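Local coordinates for protein HTH-type transcriptional regulator cbl (Escherichia coli K12, PDB 2FYI) that may act as an accessory transcriptional regulator of the cys regulon, a LysR-family protein represented here by its cofactor-binding domain, at residues A[29-43]-A[202-214]. Residues are numbered along the deposited sequence; the frame is centred on the assembly and turned at random.
Sequences LPEVIKAFRELFPEV and RNYVWRFLELCNA
Phe36 and Phe208 meet at the middle of a helix pair, 29-39 against 203-212, in one lobe of the LysR cofactor-binding domain, which has the periplasmic-binding-protein fold. The case illustrates how two helices lying on one sheet are joined through one edge-to-face ring pair and by aliphatic groups laid against the other rings. Phe208 turns its edge to the face of Phe36 in an offset edge-to-face pair, planes at 64°, while the rim of Phe36 carries Tyr204 O and Leu211 CD2. With CG anti to the backbone N (chi1 -174°), the Phe208 ring extends toward Leu29 and Val32, its CZ 3.7 Å from Val32 CG1 and 4.0 Å from Leu29 CD2. At the other end Phe40, just past its helix, takes Tyr204 CB over the centre of one face, 3.9 Å from the ring centroid, and Arg207 CB and CG at its edge. An alanine in place of Phe40 is likely to strip the ring from over Tyr204 CB and from beside the Arg207 methylenes, leaving a gap between the two segments. Leu39 CD2 lies over one face of the Arg207 guanidinium, 3.7 Å from NH1. Val43 CG1 sits over the centre of one Tyr204 face, 4.0 Å from the ring centroid, and Arg202 CB lies above the opposite face, toward its rim. Both helices pack on strand 14-20, where Leu16 touches Phe36 and Tyr204, Ile18 touches Phe208, and Tyr204 OH makes a weak hydrogen bond with Val15 O.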
ATOM      1  N   LEU A  29     -13.366  -5.391  -4.222  1.00 32.60           N
ATOM      2  CA  LEU A  29     -13.561  -5.251  -5.647  1.00 31.62           C
ATOM      3  C   LEU A  29     -13.385  -6.503  -6.477  1.00 31.82           C
ATOM      4  O   LEU A  29     -14.029  -6.631  -7.506  1.00 32.65           O
ATOM      5  CB  LEU A  29     -12.654  -4.193  -6.208  1.00 31.46           C
ATOM      6  CG  LEU A  29     -13.153  -2.797  -5.943  1.00 32.85           C
ATOM      7  CD1 LEU A  29     -11.996  -1.836  -6.165  1.00 33.72           C
ATOM      8  CD2 LEU A  29     -14.310  -2.475  -6.855  1.00 32.61           C
ATOM      9  N   PRO A  30     -12.490  -7.415  -6.072  1.00 31.56           N
ATOM     10  CA  PRO A  30     -12.209  -8.481  -7.014  1.00 31.71           C
ATOM     11  C   PRO A  30     -13.490  -9.205  -7.443  1.00 32.78           C
ATOM     12  O   PRO A  30     -13.701  -9.474  -8.631  1.00 32.92           O
ATOM     13  CB  PRO A  30     -11.264  -9.378  -6.216  1.00 30.55           C
ATOM     14  CG  PRO A  30     -10.591  -8.401  -5.336  1.00 30.30           C
ATOM     15  CD  PRO A  30     -11.685  -7.552  -4.854  1.00 30.28           C
ATOM     16  N   GLU A  31     -14.353  -9.484  -6.475  1.00 34.28           N
ATOM     17  CA  GLU A  31     -15.599 -10.195  -6.733  1.00 35.72           C
ATOM     18  C   GLU A  31     -16.489  -9.478  -7.751  1.00 34.98           C
ATOM     19  O   GLU A  31     -16.949 -10.036  -8.752  1.00 34.54           O
ATOM     20  CB  GLU A  31     -16.374 -10.268  -5.453  1.00 38.71           C
ATOM     21  CG  GLU A  31     -17.565 -11.138  -5.575  1.00 44.00           C
ATOM     22  CD  GLU A  31     -17.848 -11.866  -4.268  1.00 47.35           C
ATOM     23  OE1 GLU A  31     -17.567 -11.271  -3.183  1.00 48.21           O
ATOM     24  OE2 GLU A  31     -18.343 -13.031  -4.336  1.00 49.05           O
ATOM     25  N   VAL A  32     -16.773  -8.229  -7.447  1.00 34.12           N
ATOM     26  CA  VAL A  32     -17.481  -7.353  -8.344  1.00 32.71           C
ATOM     27  C   VAL A  32     -16.798  -7.303  -9.705  1.00 32.34           C
ATOM     28  O   VAL A  32     -17.457  -7.402 -10.730  1.00 32.51           O
ATOM     29  CB  VAL A  32     -17.484  -5.922  -7.770  1.00 33.11           C
ATOM     30  CG1 VAL A  32     -18.046  -4.961  -8.763  1.00 33.79           C
ATOM     31  CG2 VAL A  32     -18.256  -5.848  -6.460  1.00 32.48           C
ATOM     32  N   ILE A  33     -15.482  -7.129  -9.735  1.00 31.72           N
ATOM     33  CA  ILE A  33     -14.796  -7.101 -11.019  1.00 31.38           C
ATOM     34  C   ILE A  33     -14.966  -8.358 -11.855  1.00 31.58           C
ATOM     35  O   ILE A  33     -15.175  -8.264 -13.055  1.00 31.68           O
ATOM     36  CB  ILE A  33     -13.360  -6.707 -10.889  1.00 31.38           C
ATOM     37  CG1 ILE A  33     -13.336  -5.211 -10.638  1.00 32.12           C
ATOM     38  CG2 ILE A  33     -12.599  -7.031 -12.158  1.00 30.52           C
ATOM     39  CD1 ILE A  33     -12.045  -4.722 -10.068  1.00 33.76           C
ATOM     40  N   LYS A  34     -14.911  -9.528 -11.228  1.00 31.96           N
ATOM     41  CA  LYS A  34     -15.266 -10.760 -11.930  1.00 32.63           C
ATOM     42  C   LYS A  34     -16.641 -10.657 -12.568  1.00 32.61           C
ATOM     43  O   LYS A  34     -16.812 -10.927 -13.775  1.00 33.74           O
ATOM     44  CB  LYS A  34     -15.243 -11.965 -11.011  1.00 33.33           C
ATOM     45  CG  LYS A  34     -13.859 -12.461 -10.725  1.00 36.13           C
ATOM     46  CD  LYS A  34     -13.866 -13.967 -10.365  1.00 39.40           C
ATOM     47  CE  LYS A  34     -14.205 -14.267  -8.858  1.00 40.84           C
ATOM     48  NZ  LYS A  34     -13.260 -13.685  -7.811  1.00 40.96           N
ATOM     49  N   ALA A  35     -17.630 -10.273 -11.765  1.00 31.67           N
ATOM     50  CA  ALA A  35     -19.007 -10.137 -12.268  1.00 30.70           C
ATOM     51  C   ALA A  35     -19.079  -9.219 -13.473  1.00 30.73           C
ATOM     52  O   ALA A  35     -19.689  -9.538 -14.506  1.00 30.21           O
ATOM     53  CB  ALA A  35     -19.906  -9.585 -11.195  1.00 29.34           C
ATOM     54  N   PHE A  36     -18.476  -8.049 -13.316  1.00 30.86           N
ATOM     55  CA  PHE A  36     -18.488  -7.055 -14.362  1.00 31.42           C
ATOM     56  C   PHE A  36     -17.859  -7.564 -15.654  1.00 32.41           C
ATOM     57  O   PHE A  36     -18.392  -7.304 -16.729  1.00 32.25           O
ATOM     58  CB  PHE A  36     -17.784  -5.802 -13.891  1.00 32.76           C
ATOM     59  CG  PHE A  36     -17.797  -4.681 -14.891  1.00 33.77           C
ATOM     60  CD1 PHE A  36     -16.718  -4.470 -15.739  1.00 34.06           C
ATOM     61  CD2 PHE A  36     -18.874  -3.811 -14.968  1.00 34.81           C
ATOM     62  CE1 PHE A  36     -16.707  -3.422 -16.666  1.00 33.82           C
ATOM     63  CE2 PHE A  36     -18.874  -2.754 -15.897  1.00 34.82           C
ATOM     64  CZ  PHE A  36     -17.776  -2.574 -16.748  1.00 34.08           C
ATOM     65  N   ARG A  37     -16.747  -8.299 -15.565  1.00 33.32           N
ATOM     66  CA  ARG A  37     -16.069  -8.770 -16.758  1.00 34.50           C
ATOM     67  C   ARG A  37     -16.888  -9.799 -17.528  1.00 35.14           C
ATOM     68  O   ARG A  37     -16.818  -9.844 -18.749  1.00 35.45           O
ATOM     69  CB  ARG A  37     -14.667  -9.255 -16.425  1.00 35.62           C
ATOM     70  CG  ARG A  37     -13.712  -8.068 -16.169  1.00 38.08           C
ATOM     71  CD  ARG A  37     -12.257  -8.443 -15.796  1.00 37.75           C
ATOM     72  NE  ARG A  37     -11.495  -8.979 -16.928  1.00 40.03           N
ATOM     73  CZ  ARG A  37     -10.480  -9.831 -16.782  1.00 41.05           C
ATOM     74  NH1 ARG A  37     -10.135 -10.215 -15.558  1.00 41.85           N
ATOM     75  NH2 ARG A  37      -9.819 -10.317 -17.834  1.00 41.15           N
ATOM     76  N   GLU A  38     -17.678 -10.615 -16.831  1.00 36.52           N
ATOM     77  CA  GLU A  38     -18.634 -11.519 -17.498  1.00 38.07           C
ATOM     78  C   GLU A  38     -19.683 -10.714 -18.233  1.00 37.59           C
ATOM     79  O   GLU A  38     -19.906 -10.869 -19.427  1.00 37.70           O
ATOM     80  CB  GLU A  38     -19.395 -12.307 -16.462  1.00 41.24           C
ATOM     81  CG  GLU A  38     -18.513 -12.999 -15.474  1.00 46.04           C
ATOM     82  CD  GLU A  38     -18.479 -14.492 -15.741  1.00 48.74           C
ATOM     83  OE1 GLU A  38     -18.695 -14.885 -16.926  1.00 50.09           O
ATOM     84  OE2 GLU A  38     -18.256 -15.261 -14.768  1.00 50.00           O
ATOM     85  N   LEU A  39     -20.347  -9.857 -17.476  1.00 36.82           N
ATOM     86  CA  LEU A  39     -21.393  -9.013 -17.996  1.00 35.92           C
ATOM     87  C   LEU A  39     -20.915  -8.171 -19.156  1.00 35.01           C
ATOM     88  O   LEU A  39     -21.598  -8.057 -20.152  1.00 35.32           O
ATOM     89  CB  LEU A  39     -21.861  -8.081 -16.897  1.00 36.94           C
ATOM     90  CG  LEU A  39     -23.085  -7.273 -17.254  1.00 37.32           C
ATOM     91  CD1 LEU A  39     -24.235  -8.240 -17.146  1.00 37.93           C
ATOM     92  CD2 LEU A  39     -23.253  -6.100 -16.293  1.00 37.55           C
ATOM     93  N   PHE A  40     -19.746  -7.562 -19.028  1.00 34.41           N
ATOM     94  CA  PHE A  40     -19.252  -6.665 -20.078  1.00 34.04           C
ATOM     95  C   PHE A  40     -17.915  -7.118 -20.634  1.00 33.55           C
ATOM     96  O   PHE A  40     -16.898  -6.455 -20.451  1.00 32.95           O
ATOM     97  CB  PHE A  40     -19.100  -5.215 -19.581  1.00 33.96           C
ATOM     98  CG  PHE A  40     -20.391  -4.512 -19.356  1.00 33.90           C
ATOM     99  CD1 PHE A  40     -21.142  -4.054 -20.421  1.00 33.70           C
ATOM    100  CD2 PHE A  40     -20.860  -4.300 -18.074  1.00 34.79           C
ATOM    101  CE1 PHE A  40     -22.333  -3.397 -20.222  1.00 33.48           C
ATOM    102  CE2 PHE A  40     -22.077  -3.634 -17.863  1.00 35.25           C
ATOM    103  CZ  PHE A  40     -22.807  -3.183 -18.943  1.00 34.08           C
ATOM    104  N   PRO A  41     -17.917  -8.220 -21.374  1.00 33.52           N
ATOM    105  CA  PRO A  41     -16.669  -8.788 -21.823  1.00 34.18           C
ATOM    106  C   PRO A  41     -15.872  -7.859 -22.727  1.00 35.51           C
ATOM    107  O   PRO A  41     -14.665  -7.936 -22.737  1.00 37.06           O
ATOM    108  CB  PRO A  41     -17.110 -10.018 -22.597  1.00 33.58           C
ATOM    109  CG  PRO A  41     -18.455  -9.699 -23.027  1.00 33.91           C
ATOM    110  CD  PRO A  41     -19.065  -8.963 -21.889  1.00 33.65           C
ATOM    111  N   GLU A  42     -16.514  -6.974 -23.472  1.00 36.61           N
ATOM    112  CA  GLU A  42     -15.761  -6.103 -24.369  1.00 37.58           C
ATOM    113  C   GLU A  42     -15.383  -4.740 -23.789  1.00 37.44           C
ATOM    114  O   GLU A  42     -14.879  -3.888 -24.505  1.00 38.65           O
ATOM    115  CB  GLU A  42     -16.518  -5.889 -25.665  1.00 39.50           C
ATOM    116  CG  GLU A  42     -16.701  -7.154 -26.425  1.00 42.69           C
ATOM    117  CD  GLU A  42     -15.423  -7.614 -27.085  1.00 44.30           C
ATOM    118  OE1 GLU A  42     -15.283  -7.303 -28.300  1.00 45.35           O
ATOM    119  OE2 GLU A  42     -14.579  -8.261 -26.401  1.00 44.42           O
ATOM    120  N   VAL A  43     -15.639  -4.495 -22.518  1.00 35.87           N
ATOM    121  CA  VAL A  43     -15.212  -3.224 -21.985  1.00 35.16           C
ATOM    122  C   VAL A  43     -13.926  -3.392 -21.214  1.00 36.22           C
ATOM    123  O   VAL A  43     -13.806  -4.238 -20.306  1.00 36.57           O
ATOM    124  CB  VAL A  43     -16.230  -2.571 -21.078  1.00 34.91           C
ATOM    125  CG1 VAL A  43     -15.563  -1.457 -20.283  1.00 33.03           C
ATOM    126  CG2 VAL A  43     -17.371  -2.044 -21.922  1.00 35.17           C
ATOM    127  N   ARG A 202     -21.054   6.743 -19.718  1.00 29.30           N
ATOM    128  CA  ARG A 202     -21.315   5.581 -20.594  1.00 29.72           C
ATOM    129  C   ARG A 202     -22.235   4.602 -19.882  1.00 29.76           C
ATOM    130  O   ARG A 202     -22.278   4.580 -18.648  1.00 30.91           O
ATOM    131  CB  ARG A 202     -20.010   4.856 -20.923  1.00 30.90           C
ATOM    132  CG  ARG A 202     -18.991   5.661 -21.743  1.00 32.00           C
ATOM    133  CD  ARG A 202     -19.438   5.761 -23.188  1.00 33.01           C
ATOM    134  NE  ARG A 202     -20.204   4.571 -23.567  1.00 33.65           N
ATOM    135  CZ  ARG A 202     -19.681   3.467 -24.099  1.00 33.97           C
ATOM    136  NH1 ARG A 202     -18.378   3.373 -24.352  1.00 34.63           N
ATOM    137  NH2 ARG A 202     -20.470   2.452 -24.394  1.00 34.16           N
ATOM    138  N   ASN A 203     -22.947   3.770 -20.625  1.00 29.47           N
ATOM    139  CA  ASN A 203     -23.927   2.880 -19.997  1.00 30.21           C
ATOM    140  C   ASN A 203     -23.326   1.972 -18.925  1.00 30.66           C
ATOM    141  O   ASN A 203     -23.939   1.748 -17.872  1.00 30.90           O
ATOM    142  CB  ASN A 203     -24.679   2.053 -21.043  1.00 31.31           C
ATOM    143  CG  ASN A 203     -23.764   1.137 -21.851  1.00 32.24           C
ATOM    144  OD1 ASN A 203     -22.807   1.590 -22.471  1.00 32.81           O
ATOM    145  ND2 ASN A 203     -24.063  -0.165 -21.844  1.00 32.47           N
ATOM    146  N   TYR A 204     -22.119   1.465 -19.185  1.00 30.58           N
ATOM    147  CA  TYR A 204     -21.471   0.537 -18.262  1.00 30.50           C
ATOM    148  C   TYR A 204     -21.067   1.122 -16.886  1.00 30.89           C
ATOM    149  O   TYR A 204     -20.941   0.370 -15.905  1.00 31.10           O
ATOM    150  CB  TYR A 204     -20.303  -0.184 -18.924  1.00 30.27           C
ATOM    151  CG  TYR A 204     -19.263   0.713 -19.511  1.00 30.76           C
ATOM    152  CD1 TYR A 204     -19.099   0.806 -20.898  1.00 31.62           C
ATOM    153  CD2 TYR A 204     -18.424   1.471 -18.695  1.00 30.74           C
ATOM    154  CE1 TYR A 204     -18.107   1.643 -21.466  1.00 31.59           C
ATOM    155  CE2 TYR A 204     -17.426   2.318 -19.241  1.00 31.14           C
ATOM    156  CZ  TYR A 204     -17.271   2.399 -20.625  1.00 31.50           C
ATOM    157  OH  TYR A 204     -16.296   3.225 -21.175  1.00 31.41           O
ATOM    158  N   VAL A 205     -20.865   2.439 -16.800  1.00 30.52           N
ATOM    159  CA  VAL A 205     -20.517   3.048 -15.514  1.00 30.02           C
ATOM    160  C   VAL A 205     -21.759   2.924 -14.670  1.00 30.90           C
ATOM    161  O   VAL A 205     -21.694   2.505 -13.522  1.00 30.69           O
ATOM    162  CB  VAL A 205     -20.185   4.554 -15.640  1.00 29.35           C
ATOM    163  CG1 VAL A 205     -19.999   5.211 -14.258  1.00 27.19           C
ATOM    164  CG2 VAL A 205     -18.999   4.769 -16.548  1.00 29.05           C
ATOM    165  N   TRP A 206     -22.907   3.268 -15.259  1.00 32.61           N
ATOM    166  CA  TRP A 206     -24.168   3.234 -14.511  1.00 33.95           C
ATOM    167  C   TRP A 206     -24.428   1.821 -14.008  1.00 34.75           C
ATOM    168  O   TRP A 206     -24.833   1.622 -12.861  1.00 34.09           O
ATOM    169  CB  TRP A 206     -25.344   3.739 -15.341  1.00 34.20           C
ATOM    170  CG  TRP A 206     -25.201   5.135 -15.823  1.00 34.55           C
ATOM    171  CD1 TRP A 206     -25.153   5.564 -17.142  1.00 35.09           C
ATOM    172  CD2 TRP A 206     -25.097   6.307 -15.022  1.00 34.59           C
ATOM    173  NE1 TRP A 206     -25.035   6.938 -17.194  1.00 34.95           N
ATOM    174  CE2 TRP A 206     -24.994   7.418 -15.907  1.00 35.48           C
ATOM    175  CE3 TRP A 206     -25.080   6.538 -13.646  1.00 34.10           C
ATOM    176  CZ2 TRP A 206     -24.870   8.737 -15.440  1.00 35.03           C
ATOM    177  CZ3 TRP A 206     -24.958   7.843 -13.188  1.00 34.46           C
ATOM    178  CH2 TRP A 206     -24.855   8.924 -14.079  1.00 34.66           C
ATOM    179  N   ARG A 207     -24.150   0.838 -14.859  1.00 36.24           N
ATOM    180  CA  ARG A 207     -24.321  -0.531 -14.442  1.00 37.94           C
ATOM    181  C   ARG A 207     -23.393  -0.968 -13.314  1.00 37.37           C
ATOM    182  O   ARG A 207     -23.816  -1.664 -12.407  1.00 37.48           O
ATOM    183  CB  ARG A 207     -24.193  -1.493 -15.598  1.00 40.70           C
ATOM    184  CG  ARG A 207     -24.672  -2.853 -15.144  1.00 44.55           C
ATOM    185  CD  ARG A 207     -26.197  -2.844 -14.987  1.00 47.09           C
ATOM    186  NE  ARG A 207     -26.794  -3.147 -16.289  1.00 49.89           N
ATOM    187  CZ  ARG A 207     -27.095  -4.386 -16.697  1.00 51.57           C
ATOM    188  NH1 ARG A 207     -26.890  -5.426 -15.873  1.00 51.95           N
ATOM    189  NH2 ARG A 207     -27.619  -4.592 -17.913  1.00 51.93           N
ATOM    190  N   PHE A 208     -22.129  -0.571 -13.369  1.00 36.93           N
ATOM    191  CA  PHE A 208     -21.188  -0.972 -12.342  1.00 36.64           C
ATOM    192  C   PHE A 208     -21.703  -0.638 -10.961  1.00 37.40           C
ATOM    193  O   PHE A 208     -21.581  -1.431 -10.034  1.00 37.03           O
ATOM    194  CB  PHE A 208     -19.852  -0.278 -12.536  1.00 36.54           C
ATOM    195  CG  PHE A 208     -18.793  -0.757 -11.587  1.00 36.69           C
ATOM    196  CD1 PHE A 208     -17.930  -1.770 -11.947  1.00 36.24           C
ATOM    197  CD2 PHE A 208     -18.676  -0.208 -10.312  1.00 36.87           C
ATOM    198  CE1 PHE A 208     -16.961  -2.226 -11.052  1.00 36.19           C
ATOM    199  CE2 PHE A 208     -17.698  -0.661  -9.417  1.00 36.41           C
ATOM    200  CZ  PHE A 208     -16.851  -1.669  -9.793  1.00 36.23           C
ATOM    201  N   LEU A 209     -22.271   0.552 -10.819  1.00 38.80           N
ATOM    202  CA  LEU A 209     -22.733   0.985  -9.510  1.00 40.24           C
ATOM    203  C   LEU A 209     -23.829   0.064  -9.059  1.00 41.26           C
ATOM    204  O   LEU A 209     -23.851  -0.367  -7.909  1.00 41.96           O
ATOM    205  CB  LEU A 209     -23.229   2.440  -9.511  1.00 39.96           C
ATOM    206  CG  LEU A 209     -22.174   3.538  -9.672  1.00 39.54           C
ATOM    207  CD1 LEU A 209     -22.464   4.675  -8.758  1.00 39.33           C
ATOM    208  CD2 LEU A 209     -20.829   2.992  -9.322  1.00 40.43           C
ATOM    209  N   GLU A 210     -24.729  -0.257  -9.973  1.00 42.81           N
ATOM    210  CA  GLU A 210     -25.886  -1.081  -9.630  1.00 45.37           C
ATOM    211  C   GLU A 210     -25.453  -2.484  -9.170  1.00 44.91           C
ATOM    212  O   GLU A 210     -25.761  -2.957  -8.068  1.00 44.40           O
ATOM    213  CB  GLU A 210     -26.794  -1.164 -10.838  1.00 47.57           C
ATOM    214  CG  GLU A 210     -28.078  -1.839 -10.560  1.00 51.69           C
ATOM    215  CD  GLU A 210     -28.596  -2.480 -11.817  1.00 54.72           C
ATOM    216  OE1 GLU A 210     -29.219  -1.767 -12.660  1.00 55.76           O
ATOM    217  OE2 GLU A 210     -28.340  -3.702 -11.973  1.00 56.42           O
ATOM    218  N   LEU A 211     -24.722  -3.125 -10.066  1.00 44.75           N
ATOM    219  CA  LEU A 211     -23.958  -4.309  -9.802  1.00 44.21           C
ATOM    220  C   LEU A 211     -23.351  -4.353  -8.396  1.00 44.54           C
ATOM    221  O   LEU A 211     -23.314  -5.415  -7.786  1.00 45.02           O
ATOM    222  CB  LEU A 211     -22.854  -4.361 -10.841  1.00 44.62           C
ATOM    223  CG  LEU A 211     -22.354  -5.746 -11.205  1.00 45.36           C
ATOM    224  CD1 LEU A 211     -23.424  -6.809 -10.907  1.00 45.01           C
ATOM    225  CD2 LEU A 211     -21.900  -5.739 -12.670  1.00 45.18           C
ATOM    226  N   CYS A 212     -22.857  -3.217  -7.897  1.00 44.63           N
ATOM    227  CA  CYS A 212     -22.292  -3.121  -6.543  1.00 44.62           C
ATOM    228  C   CYS A 212     -23.318  -3.216  -5.423  1.00 45.64           C
ATOM    229  O   CYS A 212     -23.006  -3.712  -4.322  1.00 45.74           O
ATOM    230  CB  CYS A 212     -21.646  -1.780  -6.365  1.00 44.77           C
ATOM    231  SG  CYS A 212     -19.983  -1.808  -6.756  1.00 46.12           S
ATOM    232  N   ASN A 213     -24.529  -2.718  -5.687  1.00 45.66           N
ATOM    233  CA  ASN A 213     -25.501  -2.532  -4.624  1.00 46.78           C
ATOM    234  C   ASN A 213     -26.960  -2.776  -5.048  1.00 46.99           C
ATOM    235  O   ASN A 213     -27.545  -1.996  -5.823  1.00 47.36           O
ATOM    236  CB  ASN A 213     -25.333  -1.130  -4.023  1.00 49.38           C
ATOM    237  CG  ASN A 213     -25.757  -1.065  -2.561  1.00 51.56           C
ATOM    238  OD1 ASN A 213     -25.739  -2.080  -1.856  1.00 52.92           O
ATOM    239  ND2 ASN A 213     -26.134   0.126  -2.096  1.00 52.24           N
ATOM    240  N   ALA A 214     -27.553  -3.857  -4.536  1.00 46.64           N
ATOM    241  CA  ALA A 214     -28.933  -4.192  -4.876  1.00 46.41           C
ATOM    242  C   ALA A 214     -29.856  -3.042  -4.470  1.00 46.68           C
ATOM    243  O   ALA A 214     -30.951  -2.887  -5.024  1.00 46.55           O
ATOM    244  CB  ALA A 214     -29.368  -5.516  -4.206  1.00 46.22           C
TER